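Local coordinates for protein endo-polygalacturonase (PDB 1BHE) that hydrolyses the alpha-1,4 links of polygalacturonic acid in the plant cell wall, acting as a secreted enzyme in maceration and soft rot of plant tissue, at residues Ser88-Asp100 and Leu137-Pro151. Sequence-based numbering, arbitrary orientation.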
ATOM      1  N   SER A  88       6.805  23.325  -3.592  1.00 17.94           N
ATOM      2  CA  SER A  88       6.981  22.003  -4.168  1.00 16.82           C
ATOM      3  C   SER A  88       5.787  21.076  -4.012  1.00 16.21           C
ATOM      4  O   SER A  88       5.742  20.055  -4.704  1.00 15.74           O
ATOM      5  CB  SER A  88       8.212  21.331  -3.538  1.00 16.92           C
ATOM      6  OG  SER A  88       8.057  21.205  -2.133  1.00 16.94           O
ATOM      7  N   CYS A  89       4.852  21.402  -3.135  1.00 15.61           N
ATOM      8  CA  CYS A  89       3.723  20.526  -2.827  1.00 14.90           C
ATOM      9  C   CYS A  89       2.388  21.048  -3.321  1.00 15.01           C
ATOM     10  O   CYS A  89       2.160  22.253  -3.435  1.00 14.53           O
ATOM     11  CB  CYS A  89       3.699  20.340  -1.301  1.00 14.22           C
ATOM     12  SG  CYS A  89       2.626  19.050  -0.643  1.00 12.57           S
ATOM     13  N   GLY A  90       1.485  20.138  -3.680  1.00 14.73           N
ATOM     14  CA  GLY A  90       0.155  20.491  -4.147  1.00 15.27           C
ATOM     15  C   GLY A  90       0.136  21.074  -5.549  1.00 16.22           C
ATOM     16  O   GLY A  90      -0.720  21.890  -5.893  1.00 15.86           O
ATOM     17  N   VAL A  91       1.098  20.682  -6.371  1.00 16.90           N
ATOM     18  CA  VAL A  91       1.246  21.142  -7.742  1.00 18.24           C
ATOM     19  C   VAL A  91       1.484  19.951  -8.667  1.00 18.95           C
ATOM     20  O   VAL A  91       1.740  18.838  -8.209  1.00 18.02           O
ATOM     21  CB  VAL A  91       2.432  22.114  -7.912  1.00 18.37           C
ATOM     22  CG1 VAL A  91       2.169  23.452  -7.240  1.00 18.69           C
ATOM     23  CG2 VAL A  91       3.719  21.499  -7.375  1.00 18.16           C
ATOM     24  N   VAL A  92       1.397  20.187  -9.969  1.00 20.40           N
ATOM     25  CA  VAL A  92       1.618  19.166 -10.984  1.00 21.57           C
ATOM     26  C   VAL A  92       2.870  19.549 -11.773  1.00 22.54           C
ATOM     27  O   VAL A  92       2.983  20.702 -12.200  1.00 22.80           O
ATOM     28  CB  VAL A  92       0.425  19.024 -11.942  1.00 21.66           C
ATOM     29  CG1 VAL A  92       0.736  18.028 -13.053  1.00 22.16           C
ATOM     30  CG2 VAL A  92      -0.837  18.605 -11.199  1.00 21.25           C
ATOM     31  N   ASP A  93       3.835  18.643 -11.896  1.00 23.12           N
ATOM     32  CA  ASP A  93       5.089  18.982 -12.575  1.00 23.81           C
ATOM     33  C   ASP A  93       5.923  17.750 -12.891  1.00 24.45           C
ATOM     34  O   ASP A  93       5.404  16.637 -12.952  1.00 24.83           O
ATOM     35  CB  ASP A  93       5.871  19.980 -11.717  1.00 22.67           C
ATOM     36  CG  ASP A  93       6.217  19.491 -10.327  1.00 22.09           C
ATOM     37  OD1 ASP A  93       6.245  18.266 -10.080  1.00 21.22           O
ATOM     38  OD2 ASP A  93       6.466  20.349  -9.451  1.00 21.48           O
ATOM     39  N   LYS A  94       7.235  17.925 -13.023  1.00 25.60           N
ATOM     40  CA  LYS A  94       8.164  16.853 -13.328  1.00 26.66           C
ATOM     41  C   LYS A  94       8.791  16.252 -12.074  1.00 26.96           C
ATOM     42  O   LYS A  94       9.665  15.389 -12.164  1.00 27.53           O
ATOM     43  CB  LYS A  94       9.301  17.370 -14.218  1.00 27.63           C
ATOM     44  CG  LYS A  94       9.025  17.428 -15.710  1.00 28.70           C
ATOM     45  CD  LYS A  94      10.153  18.163 -16.425  1.00 29.56           C
ATOM     46  CE  LYS A  94       9.993  18.136 -17.934  1.00 30.09           C
ATOM     47  NZ  LYS A  94      11.312  18.082 -18.629  1.00 30.81           N
ATOM     48  N   ASN A  95       8.361  16.705 -10.904  1.00 26.55           N
ATOM     49  CA  ASN A  95       8.890  16.225  -9.635  1.00 26.18           C
ATOM     50  C   ASN A  95       8.176  14.965  -9.166  1.00 25.49           C
ATOM     51  O   ASN A  95       8.617  13.857  -9.486  1.00 25.43           O
ATOM     52  CB  ASN A  95       8.812  17.347  -8.599  1.00 26.26           C
ATOM     53  CG  ASN A  95       9.433  17.013  -7.263  1.00 26.40           C
ATOM     54  OD1 ASN A  95       9.848  15.884  -7.006  1.00 26.49           O
ATOM     55  ND2 ASN A  95       9.503  18.011  -6.387  1.00 26.16           N
ATOM     56  N   GLY A  96       7.124  15.103  -8.367  1.00 24.16           N
ATOM     57  CA  GLY A  96       6.393  13.964  -7.831  1.00 22.97           C
ATOM     58  C   GLY A  96       6.771  13.678  -6.377  1.00 22.35           C
ATOM     59  O   GLY A  96       6.025  13.052  -5.626  1.00 22.20           O
ATOM     60  N   LYS A  97       7.902  14.215  -5.954  1.00 21.62           N
ATOM     61  CA  LYS A  97       8.439  14.032  -4.612  1.00 21.42           C
ATOM     62  C   LYS A  97       8.428  15.325  -3.811  1.00 19.69           C
ATOM     63  O   LYS A  97       9.123  15.489  -2.803  1.00 19.38           O
ATOM     64  CB  LYS A  97       9.860  13.475  -4.763  1.00 22.99           C
ATOM     65  CG  LYS A  97      10.503  12.914  -3.513  1.00 25.05           C
ATOM     66  CD  LYS A  97      11.887  12.350  -3.813  1.00 26.39           C
ATOM     67  CE  LYS A  97      12.603  11.940  -2.535  1.00 27.43           C
ATOM     68  NZ  LYS A  97      12.635  13.045  -1.536  1.00 28.00           N
ATOM     69  N   GLY A  98       7.576  16.269  -4.207  1.00 18.08           N
ATOM     70  CA  GLY A  98       7.451  17.562  -3.580  1.00 15.72           C
ATOM     71  C   GLY A  98       6.823  17.618  -2.202  1.00 14.57           C
ATOM     72  O   GLY A  98       6.936  18.662  -1.548  1.00 13.92           O
ATOM     73  N   CYS A  99       6.168  16.556  -1.718  1.00 13.74           N
ATOM     74  CA  CYS A  99       5.560  16.602  -0.398  1.00 12.77           C
ATOM     75  C   CYS A  99       6.072  15.552   0.590  1.00 12.33           C
ATOM     76  O   CYS A  99       6.236  14.383   0.234  1.00 11.98           O
ATOM     77  CB  CYS A  99       4.044  16.370  -0.471  1.00 12.57           C
ATOM     78  SG  CYS A  99       3.101  17.360  -1.638  1.00 12.59           S
ATOM     79  N   ASP A 100       6.247  15.973   1.840  1.00 11.58           N
ATOM     80  CA  ASP A 100       6.639  15.023   2.885  1.00 10.82           C
ATOM     81  C   ASP A 100       5.396  14.179   3.189  1.00 10.05           C
ATOM     82  O   ASP A 100       4.280  14.636   2.911  1.00  9.44           O
ATOM     83  CB  ASP A 100       7.107  15.716   4.156  1.00 11.13           C
ATOM     84  CG  ASP A 100       8.451  16.411   4.011  1.00 11.96           C
ATOM     85  OD1 ASP A 100       9.298  15.931   3.237  1.00 11.34           O
ATOM     86  OD2 ASP A 100       8.646  17.449   4.671  1.00 11.91           O
ATOM     87  N   LEU A 137      -5.995  17.032  -8.258  1.00 22.18           N
ATOM     88  CA  LEU A 137      -4.756  17.195  -8.999  1.00 24.63           C
ATOM     89  C   LEU A 137      -4.441  16.036  -9.939  1.00 26.21           C
ATOM     90  O   LEU A 137      -3.663  16.215 -10.886  1.00 26.35           O
ATOM     91  CB  LEU A 137      -3.586  17.397  -8.031  1.00 24.69           C
ATOM     92  CG  LEU A 137      -3.628  18.621  -7.114  1.00 24.92           C
ATOM     93  CD1 LEU A 137      -2.709  18.424  -5.915  1.00 25.11           C
ATOM     94  CD2 LEU A 137      -3.237  19.889  -7.862  1.00 25.09           C
ATOM     95  N   ALA A 138      -4.990  14.848  -9.732  1.00 28.54           N
ATOM     96  CA  ALA A 138      -4.734  13.691 -10.576  1.00 30.65           C
ATOM     97  C   ALA A 138      -5.267  13.865 -11.992  1.00 32.85           C
ATOM     98  O   ALA A 138      -4.543  13.607 -12.962  1.00 33.06           O
ATOM     99  CB  ALA A 138      -5.329  12.433  -9.963  1.00 30.92           C
ATOM    100  N   ALA A 139      -6.514  14.320 -12.130  1.00 34.64           N
ATOM    101  CA  ALA A 139      -7.082  14.543 -13.460  1.00 36.50           C
ATOM    102  C   ALA A 139      -6.108  15.398 -14.266  1.00 37.98           C
ATOM    103  O   ALA A 139      -5.656  15.011 -15.340  1.00 38.40           O
ATOM    104  CB  ALA A 139      -8.442  15.210 -13.385  1.00 36.66           C
ATOM    105  N   ASP A 140      -5.754  16.551 -13.704  1.00 39.40           N
ATOM    106  CA  ASP A 140      -4.792  17.455 -14.306  1.00 40.85           C
ATOM    107  C   ASP A 140      -3.493  16.738 -14.649  1.00 41.48           C
ATOM    108  O   ASP A 140      -3.020  16.818 -15.785  1.00 41.67           O
ATOM    109  CB  ASP A 140      -4.514  18.624 -13.352  1.00 41.24           C
ATOM    110  CG  ASP A 140      -3.874  19.794 -14.076  1.00 41.73           C
ATOM    111  OD1 ASP A 140      -4.620  20.559 -14.724  1.00 41.99           O
ATOM    112  OD2 ASP A 140      -2.635  19.930 -14.005  1.00 41.90           O
ATOM    113  N   ALA A 141      -2.915  16.014 -13.693  1.00 42.02           N
ATOM    114  CA  ALA A 141      -1.678  15.281 -13.928  1.00 42.71           C
ATOM    115  C   ALA A 141      -1.820  14.248 -15.042  1.00 43.14           C
ATOM    116  O   ALA A 141      -0.931  14.133 -15.885  1.00 42.95           O
ATOM    117  CB  ALA A 141      -1.201  14.607 -12.647  1.00 42.56           C
ATOM    118  N   LYS A 142      -2.911  13.492 -15.046  1.00 43.97           N
ATOM    119  CA  LYS A 142      -3.152  12.478 -16.063  1.00 44.64           C
ATOM    120  C   LYS A 142      -3.312  13.083 -17.450  1.00 44.96           C
ATOM    121  O   LYS A 142      -2.629  12.682 -18.396  1.00 45.45           O
ATOM    122  CB  LYS A 142      -4.395  11.654 -15.716  1.00 45.18           C
ATOM    123  CG  LYS A 142      -4.649  10.481 -16.652  1.00 45.56           C
ATOM    124  CD  LYS A 142      -6.004   9.845 -16.389  1.00 45.77           C
ATOM    125  CE  LYS A 142      -7.064  10.360 -17.347  1.00 46.07           C
ATOM    126  NZ  LYS A 142      -7.955   9.269 -17.835  1.00 46.31           N
ATOM    127  N   VAL A 143      -4.193  14.070 -17.581  1.00 44.84           N
ATOM    128  CA  VAL A 143      -4.447  14.724 -18.861  1.00 44.54           C
ATOM    129  C   VAL A 143      -3.229  15.469 -19.381  1.00 44.04           C
ATOM    130  O   VAL A 143      -2.973  15.478 -20.590  1.00 44.50           O
ATOM    131  CB  VAL A 143      -5.664  15.663 -18.783  1.00 44.79           C
ATOM    132  CG1 VAL A 143      -6.003  16.244 -20.147  1.00 45.04           C
ATOM    133  CG2 VAL A 143      -6.873  14.922 -18.221  1.00 45.04           C
ATOM    134  N   LYS A 144      -2.440  16.063 -18.493  1.00 42.92           N
ATOM    135  CA  LYS A 144      -1.227  16.776 -18.864  1.00 41.57           C
ATOM    136  C   LYS A 144      -0.028  15.845 -18.976  1.00 40.34           C
ATOM    137  O   LYS A 144       1.051  16.241 -19.426  1.00 40.60           O
ATOM    138  CB  LYS A 144      -0.943  17.888 -17.846  1.00 41.94           C
ATOM    139  CG  LYS A 144       0.036  18.949 -18.314  1.00 42.24           C
ATOM    140  CD  LYS A 144       0.050  20.157 -17.387  1.00 42.55           C
ATOM    141  CE  LYS A 144       0.641  21.370 -18.090  1.00 42.79           C
ATOM    142  NZ  LYS A 144       1.603  22.117 -17.232  1.00 42.70           N
ATOM    143  N   LYS A 145      -0.161  14.608 -18.513  1.00 38.55           N
ATOM    144  CA  LYS A 145       0.886  13.604 -18.550  1.00 36.82           C
ATOM    145  C   LYS A 145       2.066  13.921 -17.637  1.00 34.94           C
ATOM    146  O   LYS A 145       3.200  13.532 -17.931  1.00 34.56           O
ATOM    147  CB  LYS A 145       1.390  13.383 -19.982  1.00 37.77           C
ATOM    148  CG  LYS A 145       0.452  12.577 -20.864  1.00 38.42           C
ATOM    149  CD  LYS A 145       0.656  12.927 -22.333  1.00 39.08           C
ATOM    150  CE  LYS A 145       1.212  11.745 -23.108  1.00 39.36           C
ATOM    151  NZ  LYS A 145       2.615  11.429 -22.718  1.00 39.76           N
ATOM    152  N   LEU A 146       1.814  14.600 -16.521  1.00 32.07           N
ATOM    153  CA  LEU A 146       2.874  14.948 -15.579  1.00 29.83           C
ATOM    154  C   LEU A 146       2.614  14.287 -14.227  1.00 27.91           C
ATOM    155  O   LEU A 146       1.785  13.379 -14.133  1.00 26.97           O
ATOM    156  CB  LEU A 146       3.012  16.461 -15.440  1.00 29.91           C
ATOM    157  CG  LEU A 146       3.527  17.233 -16.657  1.00 29.89           C
ATOM    158  CD1 LEU A 146       3.170  18.708 -16.548  1.00 29.92           C
ATOM    159  CD2 LEU A 146       5.029  17.064 -16.820  1.00 29.84           C
ATOM    160  N   LYS A 147       3.339  14.707 -13.194  1.00 25.93           N
ATOM    161  CA  LYS A 147       3.205  14.100 -11.876  1.00 24.04           C
ATOM    162  C   LYS A 147       2.636  15.057 -10.834  1.00 22.42           C
ATOM    163  O   LYS A 147       3.035  16.219 -10.757  1.00 21.42           O
ATOM    164  CB  LYS A 147       4.570  13.589 -11.397  1.00 24.85           C
ATOM    165  CG  LYS A 147       5.224  12.572 -12.325  1.00 25.15           C
ATOM    166  CD  LYS A 147       6.453  11.948 -11.689  1.00 25.52           C
ATOM    167  CE  LYS A 147       7.610  11.871 -12.671  1.00 26.26           C
ATOM    168  NZ  LYS A 147       8.886  12.299 -12.025  1.00 26.90           N
ATOM    169  N   GLN A 148       1.713  14.549 -10.014  1.00 20.49           N
ATOM    170  CA  GLN A 148       1.153  15.370  -8.945  1.00 18.48           C
ATOM    171  C   GLN A 148       2.039  15.222  -7.706  1.00 16.68           C
ATOM    172  O   GLN A 148       2.688  14.194  -7.508  1.00 15.94           O
ATOM    173  CB  GLN A 148      -0.287  15.008  -8.611  1.00 19.56           C
ATOM    174  CG  GLN A 148      -0.490  13.672  -7.913  1.00 20.09           C
ATOM    175  CD  GLN A 148      -0.925  12.589  -8.881  1.00 20.65           C
ATOM    176  OE1 GLN A 148      -0.251  12.385  -9.895  1.00 21.24           O
ATOM    177  NE2 GLN A 148      -2.021  11.903  -8.587  1.00 20.47           N
ATOM    178  N   ASN A 149       2.080  16.274  -6.906  1.00 13.90           N
ATOM    179  CA  ASN A 149       2.843  16.263  -5.662  1.00 12.20           C
ATOM    180  C   ASN A 149       1.822  16.273  -4.534  1.00 10.54           C
ATOM    181  O   ASN A 149       1.188  17.296  -4.278  1.00 10.22           O
ATOM    182  CB  ASN A 149       3.808  17.436  -5.555  1.00 12.03           C
ATOM    183  CG  ASN A 149       4.862  17.392  -6.650  1.00 12.63           C
ATOM    184  OD1 ASN A 149       5.948  16.853  -6.442  1.00 12.33           O
ATOM    185  ND2 ASN A 149       4.506  17.949  -7.808  1.00 12.19           N
ATOM    186  N   THR A 150       1.597  15.129  -3.894  1.00  9.79           N
ATOM    187  CA  THR A 150       0.640  14.995  -2.804  1.00  9.30           C
ATOM    188  C   THR A 150       1.256  14.095  -1.720  1.00  9.07           C
ATOM    189  O   THR A 150       2.001  13.171  -2.038  1.00  8.74           O
ATOM    190  CB  THR A 150      -0.692  14.356  -3.227  1.00  9.16           C
ATOM    191  OG1 THR A 150      -0.427  13.035  -3.734  1.00  8.05           O
ATOM    192  CG2 THR A 150      -1.467  15.122  -4.294  1.00  9.16           C
ATOM    193  N   PRO A 151       0.935  14.326  -0.456  1.00  8.77           N
ATOM    194  CA  PRO A 151       1.473  13.552   0.643  1.00  7.89           C
ATOM    195  C   PRO A 151       0.962  12.132   0.805  1.00  6.98           C
ATOM    196  O   PRO A 151      -0.239  11.846   0.759  1.00  6.69           O
ATOM    197  CB  PRO A 151       1.102  14.355   1.888  1.00  8.62           C
ATOM    198  CG  PRO A 151       0.213  15.459   1.482  1.00  8.81           C
ATOM    199  CD  PRO A 151       0.047  15.425  -0.006  1.00  8.34           C
TER
HETATM  200  O   HOH W   1       3.037  12.723  -5.230  1.00 15.00           O
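With CG of N149 opposite its carbonyl carbon (chi1 -63°) and CG of D93 set between backbone N and carbonyl carbon (chi1 59°), the buried amide of N149 meets the carboxylate of D93. The two planes stand 75° apart. N149 ND2 gives a nearly straight bond of 2.9 Å to D93 OD1, which it reaches from above the carboxylate plane. N95 N binds OD1 from the other face and closes an Asx turn. The second amide proton of N149 goes to V91 O, again 2.9 Å from ND2. V91 O also accepts from N149 N, so one carbonyl holds both the backbone and the side chain of N149. At the other end of the amide, N149 OD1 takes G98 N at 2.8 Å and G96 N from above the carbonyl plane. These four side-chain bonds fix the rotation of the amide and hold the 91-98 loop in its bend.

Backbone bonds run both ways between D93 and K147, next to the non-hydrogen-bonded pair V92 and Q148. The K147 chain, bent near its end, runs past G96 and places NZ 3.0 Å from N95 O, with a longer bond to K94 O. Both carbonyls are met from above their planes. On the opposite face of this ribbon, V92 packs toward the helix. Its CG1 lies 3.7 Å from L146 CB and near A141, while CG2 lies against the carboxylate of D140 and the backbone O of L137. The disulfide C89-C99 closes the loop 89-99 beside N149 and P151; C99 SG lies 3.3 Å from N149 O.

Q148 lies about 7 Å, side chain to side chain, from D223, the predicted proton donor. The contact is a short two-stranded antiparallel ribbon, joining a disulfide-closed loop to a helix-bearing loop, both projecting from the right-handed parallel beta-helix of family 28 glycosyl hydrolases.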